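Local coordinates for hypothetical glycoside hydrolase (Bacteroides vulgatus, PDB 3S30), which is of unproven function but, as a putative glycoside hydrolase with a galactose-binding domain-like fold and a bound sodium ion, probably takes part in carbohydrate metabolism, at residues Y249-E254 with E274-A279; V245-A250 with A280-T285; V112-N117 with G137-A142; Y120-A125 with F153-S158; M201-S206 with D263-K268. One frame throughout, in Å; residues are numbered along the deposited sequence.

Contact 1 of 5, residues Y249-E254 with E274-A279; sequences YALFYE and ENMVAA
Phe252 and the pair Val277 and Ala278 form a classic beta bulge in the antiparallel pairing of strands 247-254 and 276-281, whose short axes run 161° apart. Phe252 O accepts from both Val277 N and Ala278 N, each at 3.0 Å, the first of them in the carbonyl plane; Phe252 N returns a bond to Ala278 O at 2.9 Å. The extra residue shifts the register by one between Phe252 and Tyr253. Apolar packing gathers in the buried middle. On one face the folded-back side chain of Met276, a selenomethionine, crosses that of Leu251 at about a right angle, with SE 3.8 Å from Leu251 CD2. On the other, Val277 lies beside the Phe252 ring and points the same way, and the ring of Tyr317 also meets Phe252. The far end is partly exposed and its side-chain packing thinner: Glu254 runs extended to a salt bridge with Lys311, and Val277 CG2 lies 3.7 Å from Glu254 N. Polar bonds hold this end. Glu254 N bonds Asn275 O, nearly straight at 172°, and the Asn275 amide, also bonded to Thr256, sends ND2 back to Glu254 O at 2.7 Å, the acceptor lying in the amide plane.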
# COMPACT_ATOMS: atom_id res chain seq x y z
N TYR A 249 -7.41 -0.30 -0.98
CA TYR A 249 -8.25 0.84 -0.61
C TYR A 249 -7.54 2.19 -0.81
O TYR A 249 -6.33 2.25 -1.08
CB TYR A 249 -8.75 0.70 0.83
CG TYR A 249 -7.68 0.79 1.90
CD1 TYR A 249 -6.97 -0.33 2.29
CD2 TYR A 249 -7.42 1.99 2.56
CE1 TYR A 249 -6.01 -0.27 3.28
CE2 TYR A 249 -6.45 2.07 3.55
CZ TYR A 249 -5.74 0.93 3.90
OH TYR A 249 -4.78 0.97 4.88
N ALA A 250 -8.31 3.26 -0.67
CA ALA A 250 -7.78 4.61 -0.79
C ALA A 250 -8.48 5.50 0.21
O ALA A 250 -9.65 5.29 0.55
CB ALA A 250 -7.98 5.14 -2.21
N LEU A 251 -7.74 6.50 0.68
CA LEU A 251 -8.22 7.40 1.72
C LEU A 251 -8.16 8.84 1.20
O LEU A 251 -7.28 9.20 0.42
CB LEU A 251 -7.32 7.27 2.95
CG LEU A 251 -7.15 5.87 3.54
CD1 LEU A 251 -6.00 5.84 4.54
CD2 LEU A 251 -8.43 5.39 4.19
N PHE A 252 -9.12 9.65 1.64
CA PHE A 252 -9.12 11.09 1.41
C PHE A 252 -9.51 11.74 2.72
O PHE A 252 -10.61 11.49 3.25
CB PHE A 252 -10.12 11.45 0.31
CG PHE A 252 -10.13 12.91 -0.05
CD1 PHE A 252 -8.97 13.54 -0.49
CD2 PHE A 252 -11.30 13.65 0.04
CE1 PHE A 252 -8.98 14.89 -0.83
CE2 PHE A 252 -11.33 15.00 -0.30
CZ PHE A 252 -10.16 15.62 -0.73
N TYR A 253 -8.64 12.58 3.28
CA TYR A 253 -8.93 13.18 4.57
C TYR A 253 -8.46 14.62 4.72
O TYR A 253 -7.65 15.12 3.94
CB TYR A 253 -8.37 12.32 5.70
CG TYR A 253 -6.87 12.14 5.68
CD1 TYR A 253 -6.02 13.07 6.28
CD2 TYR A 253 -6.29 11.02 5.09
CE1 TYR A 253 -4.65 12.91 6.27
CE2 TYR A 253 -4.91 10.85 5.08
CZ TYR A 253 -4.10 11.79 5.67
OH TYR A 253 -2.73 11.61 5.66
N GLU A 254 -8.99 15.26 5.75
CA GLU A 254 -8.71 16.65 6.04
C GLU A 254 -7.62 16.68 7.10
O GLU A 254 -7.74 16.04 8.13
CB GLU A 254 -9.99 17.31 6.54
CG GLU A 254 -9.89 18.79 6.76
CD GLU A 254 -11.22 19.41 7.16
OE1 GLU A 254 -12.28 18.94 6.67
OE2 GLU A 254 -11.20 20.37 7.96
N GLU A 274 -11.61 10.76 12.83
CA GLU A 274 -12.30 12.05 12.89
C GLU A 274 -11.91 12.98 11.73
O GLU A 274 -12.65 13.89 11.39
CB GLU A 274 -12.06 12.70 14.26
CG GLU A 274 -13.19 13.62 14.74
CD GLU A 274 -13.27 13.74 16.27
OE1 GLU A 274 -12.43 13.13 16.97
OE2 GLU A 274 -14.19 14.44 16.77
N ASN A 275 -10.76 12.73 11.11
CA ASN A 275 -10.31 13.53 9.96
C ASN A 275 -10.75 12.97 8.61
O ASN A 275 -10.64 13.67 7.60
CB ASN A 275 -8.79 13.69 9.99
CG ASN A 275 -8.33 14.55 11.16
OD1 ASN A 275 -8.51 14.17 12.32
ND2 ASN A 275 -7.75 15.71 10.86
N MSE A 276 -11.27 11.74 8.62
CA MSE A 276 -11.68 11.05 7.41
C MSE A 276 -12.83 11.73 6.66
O MSE A 276 -13.83 12.12 7.26
CB MSE A 276 -12.04 9.58 7.72
CG MSE A 276 -10.84 8.62 7.75
SE MSE A 276 -9.99 8.37 6.01
CE MSE A 276 -11.58 7.94 4.97
N VAL A 277 -12.68 11.85 5.34
CA VAL A 277 -13.70 12.49 4.48
C VAL A 277 -14.30 11.48 3.49
O VAL A 277 -15.52 11.37 3.37
CB VAL A 277 -13.12 13.70 3.73
CG1 VAL A 277 -14.19 14.39 2.89
CG2 VAL A 277 -12.50 14.70 4.71
N ALA A 278 -13.45 10.74 2.78
CA ALA A 278 -13.93 9.66 1.91
C ALA A 278 -12.98 8.46 1.88
O ALA A 278 -11.78 8.59 2.10
CB ALA A 278 -14.18 10.17 0.48
N ALA A 279 -13.55 7.29 1.60
CA ALA A 279 -12.81 6.03 1.57
C ALA A 279 -13.35 5.15 0.44
O ALA A 279 -14.57 5.07 0.23
CB ALA A 279 -12.93 5.30 2.92

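Contact 2 of 5, residues V245-A250 with A280-T285; sequences VFNIYA and AVITDT
The antiparallel pairing of strands 247-254 and 276-281 comes to its end here, as the second strand runs out into loop. Ala250 and Ala280 make a hydrogen-bonded pair, Ala250 N to Ala280 O at 2.9 Å and Ala280 N to Ala250 O at 3.0 Å, with their methyls on the same face. Tyr249 and Val281 follow as a non-hydrogen-bonded pair on the opposite face, and Ile282 N closes the regular pairing on Ile248 O at 3.0 Å, nearly in line with the carbonyl. Ile282 CG2 sits between its own backbone N and carbonyl carbon, which brings it to 3.4 Å from Ile248 O. Beyond, the contact passes to side chains. Thr285 OG1 stands over one face of the Phe246 ring, 3.1 Å above its plane and displaced toward the rim, while giving a weak bond to Phe246 O. Ile282 CD1 approaches Phe246 CE1, 4.1 Å away, and the Thr285 side chain crosses that of Val245, CG2 against CB. Tyr225, Tyr227 and Leu340 also pack on Phe246. Strand 276-281 thus leaves strand 247-254, which stays bonded on its other side to strand 317-324, at the edge of an antiparallel sheet in this galactose-binding domain-like beta fold.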
# COMPACT_ATOMS: atom_id res chain seq x y z
N VAL A 245 -6.44 -13.42 1.87
CA VAL A 245 -7.07 -12.42 1.01
C VAL A 245 -6.23 -11.16 1.02
O VAL A 245 -5.48 -10.90 1.96
CB VAL A 245 -8.58 -12.14 1.40
CG1 VAL A 245 -9.38 -13.47 1.49
CG2 VAL A 245 -8.70 -11.33 2.71
N PHE A 246 -6.34 -10.40 -0.06
CA PHE A 246 -5.57 -9.19 -0.25
C PHE A 246 -6.44 -7.98 0.06
O PHE A 246 -7.64 -8.12 0.25
CB PHE A 246 -5.03 -9.11 -1.68
CG PHE A 246 -6.10 -8.86 -2.75
CD1 PHE A 246 -6.43 -7.56 -3.12
CD2 PHE A 246 -6.71 -9.91 -3.41
CE1 PHE A 246 -7.37 -7.32 -4.13
CE2 PHE A 246 -7.65 -9.68 -4.41
CZ PHE A 246 -7.98 -8.38 -4.76
N ASN A 247 -5.84 -6.80 0.10
CA ASN A 247 -6.63 -5.59 0.31
C ASN A 247 -6.21 -4.50 -0.67
O ASN A 247 -5.06 -4.41 -1.05
CB ASN A 247 -6.55 -5.09 1.76
CG ASN A 247 -7.74 -4.21 2.16
OD1 ASN A 247 -8.61 -3.92 1.35
ND2 ASN A 247 -7.77 -3.77 3.41
N ILE A 248 -7.19 -3.72 -1.11
CA ILE A 248 -6.97 -2.51 -1.88
C ILE A 248 -7.94 -1.47 -1.32
O ILE A 248 -9.14 -1.74 -1.19
CB ILE A 248 -7.24 -2.71 -3.39
CG1 ILE A 248 -6.25 -3.70 -4.01
CG2 ILE A 248 -7.19 -1.37 -4.16
CD1 ILE A 248 -6.45 -3.89 -5.54
N TYR A 249 -7.41 -0.30 -0.98
CA TYR A 249 -8.25 0.84 -0.61
C TYR A 249 -7.54 2.19 -0.81
O TYR A 249 -6.33 2.25 -1.08
CB TYR A 249 -8.75 0.70 0.83
CG TYR A 249 -7.68 0.79 1.90
CD1 TYR A 249 -6.97 -0.33 2.29
CD2 TYR A 249 -7.42 1.99 2.56
CE1 TYR A 249 -6.01 -0.27 3.28
CE2 TYR A 249 -6.45 2.07 3.55
CZ TYR A 249 -5.74 0.93 3.90
OH TYR A 249 -4.78 0.97 4.88
N ALA A 250 -8.31 3.26 -0.67
CA ALA A 250 -7.78 4.61 -0.79
C ALA A 250 -8.48 5.50 0.21
O ALA A 250 -9.65 5.29 0.55
CB ALA A 250 -7.98 5.14 -2.21
N ALA A 280 -12.42 4.49 -0.25
CA ALA A 280 -12.76 3.53 -1.30
C ALA A 280 -12.14 2.19 -0.93
O ALA A 280 -10.93 2.10 -0.79
CB ALA A 280 -12.24 4.01 -2.65
N VAL A 281 -12.98 1.17 -0.76
CA VAL A 281 -12.55 -0.13 -0.25
C VAL A 281 -13.01 -1.26 -1.16
O VAL A 281 -14.20 -1.36 -1.48
CB VAL A 281 -13.08 -0.37 1.20
CG1 VAL A 281 -12.54 -1.69 1.80
CG2 VAL A 281 -12.72 0.81 2.11
N ILE A 282 -12.09 -2.13 -1.57
CA ILE A 282 -12.46 -3.26 -2.42
C ILE A 282 -13.26 -4.29 -1.64
O ILE A 282 -13.02 -4.52 -0.46
CB ILE A 282 -11.23 -3.92 -3.06
CG1 ILE A 282 -11.64 -4.79 -4.26
CG2 ILE A 282 -10.46 -4.73 -2.02
CD1 ILE A 282 -10.53 -4.99 -5.28
N THR A 283 -14.24 -4.91 -2.29
CA THR A 283 -15.04 -5.95 -1.66
C THR A 283 -14.82 -7.30 -2.35
O THR A 283 -14.57 -8.30 -1.68
CB THR A 283 -16.55 -5.53 -1.57
OG1 THR A 283 -17.08 -5.27 -2.87
CG2 THR A 283 -16.69 -4.25 -0.71
N ASP A 284 -14.85 -7.34 -3.68
CA ASP A 284 -14.57 -8.57 -4.42
C ASP A 284 -13.06 -8.77 -4.48
O ASP A 284 -12.33 -7.96 -5.08
CB ASP A 284 -15.16 -8.51 -5.83
CG ASP A 284 -15.26 -9.87 -6.49
OD1 ASP A 284 -14.40 -10.73 -6.23
OD2 ASP A 284 -16.21 -10.07 -7.29
N THR A 285 -12.59 -9.86 -3.88
CA THR A 285 -11.16 -10.08 -3.64
C THR A 285 -10.67 -11.47 -4.11
O THR A 285 -9.62 -11.96 -3.65
CB THR A 285 -10.89 -9.88 -2.13
OG1 THR A 285 -9.56 -9.44 -1.92
CG2 THR A 285 -11.15 -11.14 -1.34

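Contact 3 of 5, residues V112-N117 with G137-A142; sequences VPYNKN and GNQGFA
A single hydrogen bond ties Asn115 to Ala142, joining the hairpin turn between strands 108-114 and 117-124 to the short helix 138-142. Asn115 ND2 gives an almost straight bond (177°) to Ala142 O at 2.6 Å; the acceptor lies in the Asn115 amide plane and the donor in the carbonyl plane. Asn115 CG stands opposite its own backbone N (chi1 -172°), which carries the amide across to the helix. The turn itself is a type I' beta turn closed by Tyr114 and Asn117, whose backbones bond each other both ways. Asn117 ND2 also comes near Ala142 O, but at a poor angle; its stronger partner is Gly145 O, while a weak bond to Tyr114 O adds a contact within the turn.

Aromatic and apolar contacts lie beside these bonds. Gln139 runs extended over one face of the Tyr114 ring: its CG makes a CH-pi contact 4.0 Å from the ring centroid, and NE2 lies 3.3 Å from the ring plane, toward the rim. The amide is turned 76° from the ring and therefore does not stack flat on it. Ala142 CB meets the same ring at its edge, 3.7 Å from Tyr114 CD2. The chemistry thus divides: one directional amide bond fixes the turn against the helix backbone, while the tyrosine ring is met at one face by Gln139 and at its edge by Ala142, through less directional contacts.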
# COMPACT_ATOMS: atom_id res chain seq x y z
N VAL A 112 17.92 0.86 -3.73
CA VAL A 112 18.29 1.49 -2.47
C VAL A 112 18.93 0.46 -1.54
O VAL A 112 18.37 -0.62 -1.36
CB VAL A 112 17.04 2.10 -1.78
CG1 VAL A 112 17.30 2.38 -0.31
CG2 VAL A 112 16.61 3.38 -2.49
N PRO A 113 20.09 0.80 -0.93
CA PRO A 113 20.76 -0.11 -0.00
C PRO A 113 20.28 0.05 1.43
O PRO A 113 19.95 1.17 1.84
CB PRO A 113 22.23 0.32 -0.09
CG PRO A 113 22.16 1.79 -0.34
CD PRO A 113 20.91 2.01 -1.19
N TYR A 114 20.25 -1.05 2.18
CA TYR A 114 20.07 -0.99 3.63
C TYR A 114 20.44 -2.32 4.27
O TYR A 114 20.07 -3.38 3.75
CB TYR A 114 18.63 -0.65 3.98
CG TYR A 114 18.43 -0.12 5.39
CD1 TYR A 114 18.98 1.09 5.79
CD2 TYR A 114 17.62 -0.81 6.30
CE1 TYR A 114 18.77 1.59 7.08
CE2 TYR A 114 17.40 -0.33 7.57
CZ TYR A 114 17.98 0.86 7.96
OH TYR A 114 17.73 1.30 9.23
N ASN A 115 21.16 -2.26 5.39
CA ASN A 115 21.51 -3.43 6.17
C ASN A 115 22.08 -4.56 5.30
O ASN A 115 21.71 -5.73 5.45
CB ASN A 115 20.29 -3.90 6.96
CG ASN A 115 20.61 -5.01 7.96
OD1 ASN A 115 21.67 -5.00 8.60
ND2 ASN A 115 19.70 -5.96 8.10
N LYS A 116 22.95 -4.18 4.38
CA LYS A 116 23.62 -5.11 3.46
C LYS A 116 22.63 -5.78 2.49
O LYS A 116 22.94 -6.82 1.90
CB LYS A 116 24.48 -6.12 4.24
CG LYS A 116 25.55 -5.44 5.10
CD LYS A 116 26.40 -6.43 5.93
CE LYS A 116 27.60 -6.96 5.16
NZ LYS A 116 28.70 -7.45 6.07
N ASN A 117 21.47 -5.15 2.30
CA ASN A 117 20.49 -5.54 1.30
C ASN A 117 20.29 -4.40 0.32
O ASN A 117 20.69 -3.26 0.60
CB ASN A 117 19.13 -5.83 1.94
CG ASN A 117 19.21 -6.82 3.08
OD1 ASN A 117 19.54 -7.99 2.88
ND2 ASN A 117 18.91 -6.35 4.29
N GLY A 137 6.85 -1.48 2.91
CA GLY A 137 7.56 -1.95 4.08
C GLY A 137 8.91 -2.57 3.78
O GLY A 137 9.41 -3.34 4.59
N ASN A 138 9.50 -2.25 2.62
CA ASN A 138 10.73 -2.91 2.17
C ASN A 138 11.90 -2.65 3.10
O ASN A 138 12.70 -3.54 3.33
CB ASN A 138 11.12 -2.49 0.74
CG ASN A 138 10.48 -3.37 -0.34
OD1 ASN A 138 9.87 -4.39 -0.06
ND2 ASN A 138 10.64 -2.96 -1.60
N GLN A 139 12.00 -1.43 3.64
CA GLN A 139 13.07 -1.10 4.58
C GLN A 139 12.93 -1.92 5.87
O GLN A 139 13.93 -2.30 6.49
CB GLN A 139 13.11 0.40 4.89
CG GLN A 139 14.44 0.84 5.53
CD GLN A 139 14.47 2.30 5.97
OE1 GLN A 139 13.47 3.01 5.93
NE2 GLN A 139 15.64 2.74 6.42
N GLY A 140 11.69 -2.18 6.28
CA GLY A 140 11.43 -3.02 7.43
C GLY A 140 11.91 -4.45 7.20
O GLY A 140 12.45 -5.09 8.11
N PHE A 141 11.73 -4.93 5.98
CA PHE A 141 12.14 -6.27 5.61
C PHE A 141 13.67 -6.38 5.58
O PHE A 141 14.25 -7.41 5.95
CB PHE A 141 11.53 -6.67 4.25
CG PHE A 141 11.70 -8.13 3.92
CD1 PHE A 141 10.89 -9.08 4.49
CD2 PHE A 141 12.67 -8.54 3.02
CE1 PHE A 141 11.05 -10.42 4.18
CE2 PHE A 141 12.83 -9.88 2.72
CZ PHE A 141 12.02 -10.82 3.29
N ALA A 142 14.31 -5.29 5.17
CA ALA A 142 15.77 -5.17 5.20
C ALA A 142 16.42 -5.41 6.59
O ALA A 142 17.58 -5.83 6.67
CB ALA A 142 16.18 -3.80 4.64

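Contact 4 of 5, residues Y120-A125 with F153-S158; sequences YVLYEA and FPTSIS
Leu122 and Ile157 lie alongside one another, pointing opposite ways, where strand 117-124 packs on strand 155-158 of a different sheet. Leu122 CD2 lies 3.5 Å from Ile157 CG2, and Leu122 CG follows at 3.8 Å. The Ile157 torsion (chi1 63°) tucks CG1 between backbone N and carbonyl carbon and leaves CG2 beside the backbone N to meet the leucine; CG1 only grazes Tyr120 CE2, at 4.5 Å.

Tyr120 turns the edge of its ring to the other strand. Ser156 OG sits close to the ring plane, 3.3 Å from Tyr120 CD2, so the hydroxyl meets the aromatic rim. That hydroxyl is hydrogen-bonded to Asn151 OD1. The Tyr120 side chain also touches Val109, Thr111 and Pro150.

Between the backbones a water stands in for a direct bond: it accepts from Tyr120 N at 2.9 Å and donates to Thr155 O at 2.8 Å. Asn138 ND2 bonds Thr155 O as well, and probably also Tyr120 O, giving the two strands a second polar link through the neighbouring helix. The short strand axes pass 7.0 Å apart at 65°, too steep and distant for strand pairing. The three-stranded hairpin sheet is thus laid across strand 155-158 of the main beta body, near the sodium site: the Ile157 side chain is about 8 Å from the ion, and Glu124 OE2 bonds the sodium ligand Asn105.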
# COMPACT_ATOMS: atom_id res chain seq x y z
N TYR A 120 13.86 -2.16 -4.20
CA TYR A 120 13.29 -1.13 -5.09
C TYR A 120 12.36 -0.12 -4.38
O TYR A 120 11.58 -0.49 -3.50
CB TYR A 120 12.49 -1.75 -6.23
CG TYR A 120 13.28 -2.55 -7.26
CD1 TYR A 120 14.56 -2.17 -7.67
CD2 TYR A 120 12.71 -3.67 -7.86
CE1 TYR A 120 15.25 -2.90 -8.64
CE2 TYR A 120 13.38 -4.39 -8.82
CZ TYR A 120 14.64 -4.02 -9.20
OH TYR A 120 15.27 -4.78 -10.15
N VAL A 121 12.48 1.15 -4.77
CA VAL A 121 11.49 2.18 -4.46
C VAL A 121 10.87 2.55 -5.80
O VAL A 121 11.59 2.90 -6.73
CB VAL A 121 12.11 3.44 -3.78
CG1 VAL A 121 11.02 4.44 -3.41
CG2 VAL A 121 12.92 3.06 -2.52
N LEU A 122 9.55 2.42 -5.90
CA LEU A 122 8.86 2.72 -7.14
C LEU A 122 8.48 4.19 -7.14
O LEU A 122 8.14 4.75 -6.09
CB LEU A 122 7.59 1.87 -7.32
CG LEU A 122 7.70 0.37 -7.64
CD1 LEU A 122 8.25 -0.40 -6.46
CD2 LEU A 122 6.34 -0.20 -8.05
N TYR A 123 8.55 4.82 -8.31
CA TYR A 123 8.12 6.19 -8.47
C TYR A 123 7.38 6.43 -9.79
O TYR A 123 7.52 5.66 -10.73
CB TYR A 123 9.32 7.14 -8.34
CG TYR A 123 10.40 6.93 -9.37
CD1 TYR A 123 11.42 6.00 -9.16
CD2 TYR A 123 10.42 7.68 -10.55
CE1 TYR A 123 12.43 5.82 -10.10
CE2 TYR A 123 11.44 7.51 -11.50
CZ TYR A 123 12.44 6.58 -11.26
OH TYR A 123 13.44 6.40 -12.18
N GLU A 124 6.60 7.50 -9.83
CA GLU A 124 5.87 7.90 -11.04
C GLU A 124 6.12 9.38 -11.31
O GLU A 124 5.78 10.23 -10.48
CB GLU A 124 4.36 7.66 -10.83
CG GLU A 124 3.50 7.82 -12.10
CD GLU A 124 3.65 6.66 -13.08
OE1 GLU A 124 3.85 5.51 -12.63
OE2 GLU A 124 3.57 6.91 -14.30
N ALA A 125 6.71 9.68 -12.46
CA ALA A 125 6.99 11.06 -12.88
C ALA A 125 6.25 11.37 -14.17
O ALA A 125 6.27 10.56 -15.11
CB ALA A 125 8.49 11.26 -13.08
N PHE A 153 12.40 -9.04 -2.15
CA PHE A 153 11.57 -8.21 -1.25
C PHE A 153 10.07 -8.41 -1.40
O PHE A 153 9.60 -8.94 -2.41
CB PHE A 153 11.95 -6.72 -1.34
CG PHE A 153 13.17 -6.38 -0.54
CD1 PHE A 153 14.43 -6.77 -0.97
CD2 PHE A 153 13.05 -5.73 0.69
CE1 PHE A 153 15.54 -6.49 -0.22
CE2 PHE A 153 14.16 -5.45 1.44
CZ PHE A 153 15.42 -5.83 0.99
N PRO A 154 9.30 -8.03 -0.37
CA PRO A 154 7.84 -8.16 -0.49
C PRO A 154 7.25 -7.29 -1.59
O PRO A 154 6.23 -7.65 -2.22
CB PRO A 154 7.32 -7.75 0.90
CG PRO A 154 8.51 -7.82 1.83
CD PRO A 154 9.72 -7.62 0.99
N THR A 155 7.91 -6.17 -1.85
CA THR A 155 7.47 -5.20 -2.83
C THR A 155 8.52 -4.97 -3.91
O THR A 155 9.65 -4.57 -3.63
CB THR A 155 7.13 -3.88 -2.14
OG1 THR A 155 6.13 -4.14 -1.15
CG2 THR A 155 6.60 -2.86 -3.14
N SER A 156 8.12 -5.23 -5.15
CA SER A 156 8.97 -5.13 -6.33
C SER A 156 8.10 -4.88 -7.55
O SER A 156 6.91 -4.53 -7.40
CB SER A 156 9.77 -6.43 -6.51
OG SER A 156 10.79 -6.28 -7.50
N ILE A 157 8.68 -5.03 -8.73
CA ILE A 157 7.94 -4.99 -10.00
C ILE A 157 8.23 -6.24 -10.82
O ILE A 157 9.25 -6.90 -10.65
CB ILE A 157 8.27 -3.73 -10.88
CG1 ILE A 157 9.75 -3.72 -11.33
CG2 ILE A 157 7.92 -2.45 -10.16
CD1 ILE A 157 10.06 -2.68 -12.38
N SER A 158 7.31 -6.54 -11.73
CA SER A 158 7.44 -7.67 -12.65
C SER A 158 7.40 -7.13 -14.06
O SER A 158 6.67 -6.19 -14.32
CB SER A 158 6.28 -8.66 -12.43
OG SER A 158 6.04 -9.42 -13.59
O HOH W 1 12.44 -4.73 -4.17

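Contact 5 of 5, residues M201-S206 with D263-K268; sequences MSDALS and DGHIAK
Leu205 lies over one face of the His265 imidazole, its CB making a CH-pi contact 3.9 Å from the ring centroid and only 15° off the normal. The two side chains cross at about a right angle, and Leu205 CD1 reaches along the same ring to 3.8 Å from His265 CD2. Ser206 OG occupies the ring edge, in its plane, 3.6 Å from His265 CE1. The backbones join through Gly264 N, which bonds Leu205 O at 2.8 Å. Behind this shell Asp263 orients the histidine: OD1 accepts from His265 ND1 at 2.7 Å and from His265 N, both arriving from the same face of the carboxylate. The second of these bonds makes an Asx turn, set within a type I beta turn from Asp263 to Ile266 in the loop after strand 262-263, which helps to set the rotation of the ring. On the other side Asp203 is the N-cap of helix 204-207; Ser206 OG donates to its OD2 at 2.7 Å, from well above the carboxylate plane. A water links the two segments further, donating to Asp203 OD1 and lying 3.1 Å from His265 NE2. Further out, Lys268 NZ makes salt bridges with Asp328 and Asp330, while Leu205 also touches Asp330.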
# COMPACT_ATOMS: atom_id res chain seq x y z
N MSE A 201 9.72 -2.52 13.93
CA MSE A 201 9.80 -3.68 14.82
C MSE A 201 8.90 -3.63 16.04
O MSE A 201 8.48 -4.68 16.53
CB MSE A 201 11.23 -3.87 15.29
CG MSE A 201 12.16 -4.34 14.21
SE MSE A 201 13.88 -4.78 14.98
CE MSE A 201 14.47 -5.91 13.51
N SER A 202 8.61 -2.44 16.55
CA SER A 202 7.81 -2.29 17.77
C SER A 202 6.32 -2.09 17.49
O SER A 202 5.48 -2.51 18.28
CB SER A 202 8.35 -1.12 18.62
OG SER A 202 8.31 0.10 17.89
N ASP A 203 6.00 -1.46 16.35
CA ASP A 203 4.62 -1.06 16.05
C ASP A 203 4.35 -0.99 14.54
O ASP A 203 4.20 0.09 13.98
CB ASP A 203 4.34 0.30 16.71
CG ASP A 203 2.85 0.61 16.86
OD1 ASP A 203 2.00 -0.15 16.35
OD2 ASP A 203 2.53 1.64 17.49
N ALA A 204 4.29 -2.15 13.88
CA ALA A 204 4.08 -2.24 12.42
C ALA A 204 2.96 -1.32 11.88
O ALA A 204 3.14 -0.66 10.85
CB ALA A 204 3.80 -3.68 12.02
N LEU A 205 1.82 -1.30 12.56
CA LEU A 205 0.71 -0.44 12.17
C LEU A 205 1.08 1.05 12.15
O LEU A 205 0.66 1.77 11.24
CB LEU A 205 -0.48 -0.65 13.12
CG LEU A 205 -1.14 -2.03 13.12
CD1 LEU A 205 -2.21 -2.11 14.23
CD2 LEU A 205 -1.74 -2.31 11.78
N SER A 206 1.86 1.50 13.13
CA SER A 206 2.34 2.90 13.17
C SER A 206 3.39 3.22 12.09
O SER A 206 3.51 4.37 11.66
CB SER A 206 2.92 3.25 14.56
OG SER A 206 1.89 3.41 15.54
N ASP A 263 -2.27 6.28 9.66
CA ASP A 263 -1.41 5.11 9.60
C ASP A 263 -2.23 3.81 9.50
O ASP A 263 -3.42 3.84 9.17
CB ASP A 263 -0.40 5.11 10.76
CG ASP A 263 -1.07 5.01 12.14
OD1 ASP A 263 -2.24 4.57 12.23
OD2 ASP A 263 -0.40 5.36 13.15
N GLY A 264 -1.58 2.67 9.77
CA GLY A 264 -2.18 1.35 9.57
C GLY A 264 -3.35 0.97 10.45
O GLY A 264 -3.98 -0.06 10.24
N HIS A 265 -3.64 1.79 11.46
CA HIS A 265 -4.79 1.54 12.34
C HIS A 265 -6.11 1.80 11.63
O HIS A 265 -7.13 1.27 12.03
CB HIS A 265 -4.72 2.42 13.58
CG HIS A 265 -3.54 2.14 14.45
ND1 HIS A 265 -2.34 2.80 14.31
CD2 HIS A 265 -3.38 1.30 15.50
CE1 HIS A 265 -1.49 2.36 15.23
NE2 HIS A 265 -2.10 1.45 15.96
N ILE A 266 -6.08 2.62 10.58
CA ILE A 266 -7.27 2.97 9.82
C ILE A 266 -7.98 1.71 9.27
O ILE A 266 -9.20 1.60 9.36
CB ILE A 266 -6.93 3.96 8.68
CG1 ILE A 266 -8.17 4.67 8.16
CG2 ILE A 266 -6.21 3.27 7.53
CD1 ILE A 266 -8.82 5.60 9.21
N ALA A 267 -7.21 0.75 8.76
CA ALA A 267 -7.78 -0.48 8.22
C ALA A 267 -8.25 -1.46 9.31
O ALA A 267 -8.92 -2.44 9.00
CB ALA A 267 -6.77 -1.17 7.27
N LYS A 268 -7.87 -1.22 10.57
CA LYS A 268 -8.31 -2.06 11.70
C LYS A 268 -9.52 -1.47 12.42
O LYS A 268 -10.07 -2.09 13.34
CB LYS A 268 -7.16 -2.27 12.69
CG LYS A 268 -6.42 -3.61 12.55
CD LYS A 268 -6.04 -3.96 11.10
CE LYS A 268 -5.48 -5.37 11.02
NZ LYS A 268 -5.59 -5.99 9.68
O HOH W 2 -0.29 -0.59 17.49

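Overall arrangement
Contacts 1 and 2 are successive parts of one antiparallel pairing, strands 247-254 with 276-281, and share Tyr249 and Ala250; contact 1 is the more buried, with contact 2 partly so. Contact 5 lies at the surface and relies on turns, carboxylates and a water, yet its Ile266 and Ala267 pack on the Tyr249 hydroxyl. Across the chain's centre from contacts 1 and 2, contacts 3 and 4 fasten the hairpin of strands 108-114 and 117-124 to the body, and Asn138 connects the two. Backbone bonding dominates the paired strands; partly buried contact 3 combines one amide bond with ring packing, whereas buried contact 4 relies on side-chain packing and a single bridging water.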